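Local structure of putative ribose operon repressor (3EGC) at residues Gly103-Glu108 against Met265-Arg270. The protein is probably a DNA-binding transcriptional repressor of the LacI family, whose sugar-binding-type domain would sense an effector, perhaps ribose. Numbering follows the deposited sequence.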
loop_
_atom_site.group_PDB
_atom_site.type_symbol
_atom_site.label_atom_id
_atom_site.label_comp_id
_atom_site.label_asym_id
_atom_site.label_seq_id
_atom_site.Cartn_x
_atom_site.Cartn_y
_atom_site.Cartn_z
ATOM N N GLY A 103 -6.145 24.610 -4.858
ATOM C CA GLY A 103 -4.838 24.340 -4.262
ATOM C C GLY A 103 -4.199 23.072 -4.787
ATOM O O GLY A 103 -4.869 22.190 -5.352
ATOM N N ALA A 104 -2.898 22.988 -4.587
ATOM C CA ALA A 104 -2.132 21.825 -4.917
ATOM C C ALA A 104 -1.022 21.613 -3.864
ATOM O O ALA A 104 -0.404 22.583 -3.379
ATOM C CB ALA A 104 -1.580 22.011 -6.273
ATOM N N VAL A 105 -0.819 20.344 -3.506
ATOM C CA VAL A 105 0.282 19.876 -2.716
ATOM C C VAL A 105 1.053 18.827 -3.534
ATOM O O VAL A 105 0.594 17.700 -3.703
ATOM C CB VAL A 105 -0.179 19.197 -1.402
ATOM C CG1 VAL A 105 1.076 18.787 -0.540
ATOM C CG2 VAL A 105 -1.138 20.096 -0.657
ATOM N N LEU A 106 2.252 19.202 -3.967
ATOM C CA LEU A 106 3.072 18.444 -4.852
ATOM C C LEU A 106 4.477 18.160 -4.238
ATOM O O LEU A 106 4.873 18.780 -3.290
ATOM C CB LEU A 106 3.228 19.265 -6.135
ATOM C CG LEU A 106 1.932 19.880 -6.696
ATOM C CD1 LEU A 106 2.262 20.881 -7.889
ATOM C CD2 LEU A 106 0.938 18.791 -7.146
ATOM N N SER A 107 5.226 17.240 -4.822
ATOM C CA SER A 107 6.637 17.045 -4.427
ATOM C C SER A 107 7.572 17.906 -5.253
ATOM O O SER A 107 7.181 18.391 -6.328
ATOM C CB SER A 107 7.077 15.585 -4.584
ATOM O OG SER A 107 6.364 14.758 -3.682
ATOM N N GLU A 108 8.804 18.063 -4.770
ATOM C CA GLU A 108 9.856 18.691 -5.597
ATOM C C GLU A 108 10.475 17.725 -6.639
ATOM O O GLU A 108 11.656 17.303 -6.545
ATOM C CB GLU A 108 10.916 19.419 -4.745
ATOM C CG GLU A 108 11.748 18.488 -3.839
ATOM C CD GLU A 108 12.512 19.232 -2.738
ATOM O OE1 GLU A 108 12.431 20.488 -2.672
ATOM O OE2 GLU A 108 13.197 18.547 -1.950
ATOM N N MET A 265 1.830 24.111 -3.060
ATOM C CA MET A 265 2.883 23.777 -2.126
ATOM C C MET A 265 3.791 22.743 -2.742
ATOM O O MET A 265 3.348 21.712 -3.221
ATOM C CB MET A 265 2.334 23.205 -0.832
ATOM C CG MET A 265 2.207 24.195 0.339
ATOM S SD MET A 265 1.337 23.529 1.795
ATOM C CE MET A 265 2.816 23.113 2.758
ATOM N N ARG A 266 5.084 23.024 -2.718
ATOM C CA ARG A 266 6.052 22.033 -3.103
ATOM C C ARG A 266 6.753 21.495 -1.860
ATOM O O ARG A 266 7.403 22.248 -1.135
ATOM C CB ARG A 266 7.072 22.656 -4.045
ATOM C CG ARG A 266 6.478 23.009 -5.386
ATOM C CD ARG A 266 6.458 21.797 -6.303
ATOM N NE ARG A 266 5.842 22.087 -7.577
ATOM C CZ ARG A 266 5.779 21.231 -8.604
ATOM N NH1 ARG A 266 6.327 19.988 -8.500
ATOM N NH2 ARG A 266 5.174 21.605 -9.735
ATOM N N LEU A 267 6.665 20.193 -1.645
ATOM C CA LEU A 267 7.256 19.579 -0.448
ATOM C C LEU A 267 8.639 18.891 -0.668
ATOM O O LEU A 267 8.881 18.230 -1.656
ATOM C CB LEU A 267 6.297 18.567 0.130
ATOM C CG LEU A 267 5.421 18.990 1.302
ATOM C CD1 LEU A 267 5.118 20.532 1.400
ATOM C CD2 LEU A 267 4.157 18.102 1.500
ATOM N N GLN A 268 9.533 19.064 0.284
ATOM C CA GLN A 268 10.855 18.499 0.223
ATOM C C GLN A 268 10.868 16.952 0.177
ATOM O O GLN A 268 10.178 16.246 0.955
ATOM C CB GLN A 268 11.660 19.028 1.431
ATOM C CG GLN A 268 12.811 18.131 2.018
ATOM C CD GLN A 268 13.323 18.679 3.400
ATOM O OE1 GLN A 268 12.766 18.415 4.465
ATOM N NE2 GLN A 268 14.357 19.464 3.357
ATOM N N THR A 269 11.642 16.444 -0.750
ATOM C CA THR A 269 11.933 15.064 -0.888
ATOM C C THR A 269 13.379 14.851 -0.384
ATOM O O THR A 269 14.200 15.784 -0.299
ATOM C CB THR A 269 11.887 14.656 -2.378
ATOM O OG1 THR A 269 12.930 15.300 -3.103
ATOM C CG2 THR A 269 10.618 15.067 -2.966
ATOM N N ARG A 270 13.711 13.623 -0.077
ATOM C CA ARG A 270 15.033 13.383 0.350
ATOM C C ARG A 270 15.629 12.164 -0.351
ATOM O O ARG A 270 14.970 11.162 -0.585
ATOM C CB ARG A 270 15.125 13.300 1.871
ATOM C CG ARG A 270 15.280 11.948 2.404
ATOM C CD ARG A 270 15.211 11.965 3.899
ATOM N NE ARG A 270 15.963 10.875 4.457
ATOM C CZ ARG A 270 15.437 9.728 4.860
ATOM N NH1 ARG A 270 14.142 9.518 4.767
ATOM N NH2 ARG A 270 16.221 8.796 5.354
#
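Leu106 lies opposite Arg266 in a parallel strand pair, and its N and O form hydrogen bonds to the flanking Met265 O (2.8 Å, nearly straight) and Leu267 N (2.8 Å). Hydrogen bonds from Met265 N to Ala104 O and Glu108 N to Leu267 O extend this ladder at either end; the four satisfy these facing N-H and C=O groups. On the face turned to helix 241-257, branched, apolar Val105 and Leu267 meet through CG1 and CD2 (3.8 Å), while small Ser107 hydrogen-bonds Gln239 through OG. On the opposite face of the sheet, long Arg266, bent at chi2 (-83°), folds back over the neighbouring strand: Leu106 CD1 lies over one guanidinium face, and NH1 reaches Ser107 O in the guanidinium plane (2.8 Å). NH2 forms a salt bridge to Glu142 and NE one to Glu264, giving all three nitrogens acceptors. Beyond the last rung the Glu108 carboxylate, long enough to reach the other strand, takes over as acceptor: OE2 receives Thr269 N from above its plane (2.9 Å) and Thr269 OG1 weakly; OE1 salt-bridges Arg111. Glu108 also N-caps helix 109-122. Two interdomain crossovers side by side at the hinge characterise the LacI-type periplasmic-binding-protein fold.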